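PDB 2J22: fucolectin-related protein, which probably binds fucose-containing glycans such as blood group antigens, as a calcium-containing carbohydrate-binding module of a Streptococcus pneumoniae virulence factor. Local coordinates for residues S87-D98 with L121-S132. Sequence-based numbering, arbitrary orientation.
Sequences SNFDIIIYDSND and LKGKKVRISLRS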
loop_
_atom_site.group_PDB
_atom_site.type_symbol
_atom_site.label_atom_id
_atom_site.label_comp_id
_atom_site.label_asym_id
_atom_site.label_seq_id
_atom_site.Cartn_x
_atom_site.Cartn_y
_atom_site.Cartn_z
ATOM N N SER A 87 4.265 -0.865 -10.580
ATOM C CA SER A 87 4.734 0.223 -11.456
ATOM C C SER A 87 3.490 0.858 -12.058
ATOM O O SER A 87 2.433 0.230 -12.059
ATOM C CB SER A 87 5.595 -0.346 -12.579
ATOM O OG SER A 87 4.819 -1.141 -13.469
ATOM N N ASN A 88 3.605 2.082 -12.576
ATOM C CA ASN A 88 2.461 2.788 -13.197
ATOM C C ASN A 88 1.259 2.734 -12.298
ATOM O O ASN A 88 0.216 2.160 -12.673
ATOM C CB ASN A 88 2.133 2.177 -14.583
ATOM C CG ASN A 88 0.966 2.892 -15.305
ATOM O OD1 ASN A 88 0.634 4.056 -15.001
ATOM N ND2 ASN A 88 0.329 2.193 -16.248
ATOM N N PHE A 89 1.399 3.311 -11.097
ATOM C CA PHE A 89 0.334 3.194 -10.116
ATOM C C PHE A 89 -0.039 4.492 -9.458
ATOM O O PHE A 89 0.690 5.444 -9.500
ATOM C CB PHE A 89 0.587 2.045 -9.073
ATOM C CG PHE A 89 1.735 2.286 -8.143
ATOM C CD1 PHE A 89 1.534 2.907 -6.906
ATOM C CD2 PHE A 89 3.038 1.874 -8.492
ATOM C CE1 PHE A 89 2.642 3.146 -5.978
ATOM C CE2 PHE A 89 4.093 2.069 -7.639
ATOM C CZ PHE A 89 3.933 2.692 -6.368
ATOM N N ASP A 90 -1.214 4.527 -8.820
ATOM C CA ASP A 90 -1.575 5.691 -8.056
ATOM C C ASP A 90 -1.668 5.379 -6.574
ATOM O O ASP A 90 -2.138 4.279 -6.171
ATOM C CB ASP A 90 -2.938 6.199 -8.514
ATOM C CG ASP A 90 -2.895 6.817 -9.870
ATOM O OD1 ASP A 90 -1.900 7.546 -10.214
ATOM O OD2 ASP A 90 -3.828 6.628 -10.652
ATOM N N ILE A 91 -1.234 6.357 -5.788
ATOM C CA ILE A 91 -1.466 6.411 -4.339
ATOM C C ILE A 91 -2.531 7.483 -4.161
ATOM O O ILE A 91 -2.323 8.623 -4.607
ATOM C CB ILE A 91 -0.158 6.830 -3.602
ATOM C CG1 ILE A 91 0.967 5.837 -3.900
ATOM C CG2 ILE A 91 -0.413 7.079 -2.086
ATOM C CD1 ILE A 91 2.322 6.208 -3.349
ATOM N N ILE A 92 -3.644 7.127 -3.503
ATOM C CA ILE A 92 -4.755 8.025 -3.305
ATOM C C ILE A 92 -5.076 8.081 -1.827
ATOM O O ILE A 92 -5.296 7.040 -1.212
ATOM C CB ILE A 92 -6.050 7.540 -4.058
ATOM C CG1 ILE A 92 -5.738 6.975 -5.458
ATOM C CG2 ILE A 92 -6.982 8.727 -4.213
ATOM C CD1 ILE A 92 -6.801 6.050 -6.049
ATOM N N ILE A 93 -5.143 9.279 -1.269
ATOM C CA ILE A 93 -5.492 9.461 0.172
ATOM C C ILE A 93 -6.832 10.137 0.272
ATOM O O ILE A 93 -7.104 11.088 -0.443
ATOM C CB ILE A 93 -4.350 10.235 0.920
ATOM C CG1 ILE A 93 -2.975 9.577 0.573
ATOM C CG2 ILE A 93 -4.650 10.363 2.464
ATOM C CD1 ILE A 93 -1.841 9.776 1.574
ATOM N N TYR A 94 -7.704 9.628 1.156
ATOM C CA TYR A 94 -9.052 10.165 1.284
ATOM C C TYR A 94 -9.298 10.704 2.691
ATOM O O TYR A 94 -8.655 10.232 3.640
ATOM C CB TYR A 94 -10.094 9.080 1.009
ATOM C CG TYR A 94 -9.897 8.258 -0.238
ATOM C CD1 TYR A 94 -10.588 8.577 -1.443
ATOM C CD2 TYR A 94 -9.050 7.118 -0.234
ATOM C CE1 TYR A 94 -10.397 7.807 -2.621
ATOM C CE2 TYR A 94 -8.888 6.336 -1.392
ATOM C CZ TYR A 94 -9.546 6.704 -2.580
ATOM O OH TYR A 94 -9.390 5.899 -3.689
ATOM N N ASP A 95 -10.243 11.649 2.841
ATOM C CA ASP A 95 -10.583 12.132 4.180
ATOM C C ASP A 95 -11.564 11.174 4.816
ATOM O O ASP A 95 -11.875 10.150 4.182
ATOM C CB ASP A 95 -11.160 13.547 4.180
ATOM C CG ASP A 95 -12.379 13.702 3.315
ATOM O OD1 ASP A 95 -13.187 12.753 3.174
ATOM O OD2 ASP A 95 -12.610 14.769 2.714
ATOM N N SER A 96 -12.046 11.482 6.037
ATOM C CA SER A 96 -12.978 10.593 6.795
ATOM C C SER A 96 -14.321 10.438 6.119
ATOM O O SER A 96 -15.126 9.583 6.545
ATOM C CB SER A 96 -13.228 11.103 8.223
ATOM O OG SER A 96 -13.768 12.413 8.181
ATOM N N ASN A 97 -14.580 11.277 5.105
ATOM C CA ASN A 97 -15.825 11.176 4.307
ATOM C C ASN A 97 -15.660 10.507 2.938
ATOM O O ASN A 97 -16.542 10.573 2.072
ATOM C CB ASN A 97 -16.447 12.564 4.173
ATOM C CG ASN A 97 -16.704 13.179 5.520
ATOM O OD1 ASN A 97 -16.083 14.191 5.910
ATOM N ND2 ASN A 97 -17.584 12.524 6.282
ATOM N N ASP A 98 -14.510 9.854 2.774
ATOM C CA ASP A 98 -14.165 9.063 1.579
ATOM C C ASP A 98 -13.969 9.873 0.318
ATOM O O ASP A 98 -14.079 9.313 -0.756
ATOM C CB ASP A 98 -15.187 7.968 1.263
ATOM C CG ASP A 98 -15.090 6.804 2.179
ATOM O OD1 ASP A 98 -13.978 6.453 2.638
ATOM O OD2 ASP A 98 -16.111 6.194 2.525
ATOM N N LEU A 121 -0.244 16.120 6.017
ATOM C CA LEU A 121 -1.523 15.856 5.342
ATOM C C LEU A 121 -2.526 15.059 6.230
ATOM O O LEU A 121 -2.177 13.966 6.740
ATOM C CB LEU A 121 -1.234 15.079 4.042
ATOM C CG LEU A 121 -2.417 14.638 3.180
ATOM C CD1 LEU A 121 -3.079 15.896 2.562
ATOM C CD2 LEU A 121 -1.920 13.599 2.114
ATOM N N LYS A 122 -3.739 15.597 6.468
ATOM C CA LYS A 122 -4.775 14.867 7.212
ATOM C C LYS A 122 -5.527 13.907 6.272
ATOM O O LYS A 122 -6.025 14.352 5.226
ATOM C CB LYS A 122 -5.758 15.818 7.912
ATOM C CG LYS A 122 -5.121 16.625 9.107
ATOM C CD LYS A 122 -6.093 17.653 9.615
ATOM C CE LYS A 122 -5.634 18.149 10.994
ATOM N NZ LYS A 122 -4.353 18.868 10.866
ATOM N N GLY A 123 -5.536 12.607 6.631
ATOM C CA GLY A 123 -6.288 11.576 5.908
ATOM C C GLY A 123 -6.704 10.422 6.798
ATOM O O GLY A 123 -6.096 10.201 7.890
ATOM N N LYS A 124 -7.691 9.656 6.324
ATOM C CA LYS A 124 -8.166 8.500 7.072
ATOM C C LYS A 124 -7.952 7.150 6.363
ATOM O O LYS A 124 -7.991 6.079 7.034
ATOM C CB LYS A 124 -9.655 8.678 7.417
ATOM C CG LYS A 124 -10.338 7.414 7.914
ATOM C CD LYS A 124 -11.399 7.822 8.844
ATOM C CE LYS A 124 -12.394 6.747 9.099
ATOM N NZ LYS A 124 -11.729 5.672 9.768
ATOM N N LYS A 125 -7.745 7.219 5.041
ATOM C CA LYS A 125 -7.641 6.018 4.199
ATOM C C LYS A 125 -6.620 6.207 3.091
ATOM O O LYS A 125 -6.502 7.315 2.518
ATOM C CB LYS A 125 -8.984 5.676 3.507
ATOM C CG LYS A 125 -9.997 5.043 4.396
ATOM C CD LYS A 125 -11.203 4.577 3.557
ATOM C CE LYS A 125 -12.341 4.127 4.498
ATOM N NZ LYS A 125 -13.572 3.902 3.698
ATOM N N VAL A 126 -5.947 5.099 2.745
ATOM C CA VAL A 126 -4.921 5.140 1.704
ATOM C C VAL A 126 -5.174 3.924 0.794
ATOM O O VAL A 126 -5.362 2.782 1.298
ATOM C CB VAL A 126 -3.467 5.102 2.254
ATOM C CG1 VAL A 126 -2.446 5.263 1.057
ATOM C CG2 VAL A 126 -3.137 6.201 3.297
ATOM N N ARG A 127 -5.236 4.192 -0.516
ATOM C CA ARG A 127 -5.477 3.211 -1.564
ATOM C C ARG A 127 -4.273 3.198 -2.482
ATOM O O ARG A 127 -3.730 4.275 -2.852
ATOM C CB ARG A 127 -6.633 3.655 -2.384
ATOM C CG ARG A 127 -7.183 2.614 -3.365
ATOM C CD ARG A 127 -8.671 2.463 -3.048
ATOM N NE ARG A 127 -9.313 2.046 -4.192
ATOM C CZ ARG A 127 -10.426 1.339 -4.242
ATOM N NH1 ARG A 127 -11.105 0.964 -3.161
ATOM N NH2 ARG A 127 -10.848 1.034 -5.425
ATOM N N ILE A 128 -3.808 2.008 -2.835
ATOM C CA ILE A 128 -2.768 1.932 -3.862
ATOM C C ILE A 128 -3.487 1.185 -5.011
ATOM O O ILE A 128 -4.043 0.117 -4.764
ATOM C CB ILE A 128 -1.570 1.116 -3.319
ATOM C CG1 ILE A 128 -0.829 1.872 -2.193
ATOM C CG2 ILE A 128 -0.618 0.788 -4.510
ATOM C CD1 ILE A 128 0.250 1.063 -1.498
ATOM N N SER A 129 -3.498 1.719 -6.238
ATOM C CA SER A 129 -4.287 1.144 -7.338
ATOM C C SER A 129 -3.456 1.167 -8.599
ATOM O O SER A 129 -3.011 2.277 -9.039
ATOM C CB SER A 129 -5.597 1.966 -7.566
ATOM O OG SER A 129 -6.533 1.326 -8.461
ATOM N N LEU A 130 -3.309 -0.008 -9.237
ATOM C CA LEU A 130 -2.483 -0.122 -10.458
ATOM C C LEU A 130 -3.251 0.506 -11.655
ATOM O O LEU A 130 -4.479 0.400 -11.700
ATOM C CB LEU A 130 -2.206 -1.609 -10.720
ATOM C CG LEU A 130 -1.408 -2.372 -9.640
ATOM C CD1 LEU A 130 -1.120 -3.852 -10.067
ATOM C CD2 LEU A 130 -0.083 -1.720 -9.301
ATOM N N ARG A 131 -2.557 1.207 -12.562
ATOM C CA ARG A 131 -3.228 1.784 -13.730
ATOM C C ARG A 131 -3.250 0.872 -14.984
ATOM O O ARG A 131 -4.035 1.098 -15.899
ATOM C CB ARG A 131 -2.670 3.176 -14.080
ATOM C CG ARG A 131 -3.137 4.267 -13.137
ATOM C CD ARG A 131 -4.683 4.487 -13.063
ATOM N NE ARG A 131 -5.224 5.400 -14.092
ATOM C CZ ARG A 131 -4.935 6.710 -14.169
ATOM N NH1 ARG A 131 -4.115 7.272 -13.273
ATOM N NH2 ARG A 131 -5.464 7.463 -15.141
ATOM N N SER A 132 -2.412 -0.171 -14.999
ATOM C CA SER A 132 -2.522 -1.269 -15.971
ATOM C C SER A 132 -3.417 -2.375 -15.493
ATOM O O SER A 132 -3.090 -3.075 -14.498
ATOM C CB SER A 132 -1.133 -1.844 -16.343
ATOM O OG SER A 132 -0.202 -0.779 -16.563
HETATM O O HOH W 1 0.088 -0.889 -13.345
#
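Tyr-94 and Lys-125 form a hydrogen-bonded pair near one end of the antiparallel strands 89-94 and 125-130, and the tyrosine illustrates how a side chain on a two-faced sheet can reach across to the neighbouring strand. Its CB points to the face shared with Lys-125 and Arg-127, and CG, anti to the carbonyl carbon (chi1 -49°), leans the ring toward strand 125-130, edge first. CD2 meets Lys-125 O at 3.8 Å, with Lys-125 CB just beyond. Further out, Arg-127 CB lies in the ring plane at its edge, 3.6 Å from CE2. The phenol OH ends beside CD of Arg-127, with ring and guanidinium planes nearly perpendicular (85°). In the backbone, Tyr-94 O accepts from Lys-124 N and, weakly, from Lys-125 N; both lysines face this one residue, a classic beta bulge at the corner in the chain. The extended chain of Lys-125 carries NZ to Asp-98 OD1, a salt bridge of 2.8 Å on the carboxylate's syn side. At the far end of the pair Arg-131, bent at chi2 and chi3, brings NH1 to 2.7 Å from Asp-90 OD2, again syn, while Asp-90 OD1 is hydrogen-bonded to His-105. Beyond it, Asn-88 ND2 donates to Ser-132 OG.

The opposite face is apolar: Phe-89 CD1 touches Ile-128 CG2 at 3.9 Å, and Ile-93 CD1 packs on Leu-121 CD2. Strands 89-94 and 125-130 are neighbours in one sheet of the beta-sandwich, as in galactose-binding domains; Leu-121 comes from the other. Strand 100-108 flanks 89-94; strand 59-64 flanks 125-130, its Glu-61 salt-bridged to Arg-127 NH1, while Ile-91 packs on Leu-73 and Ile-75 of strand 67-77 in the other sheet.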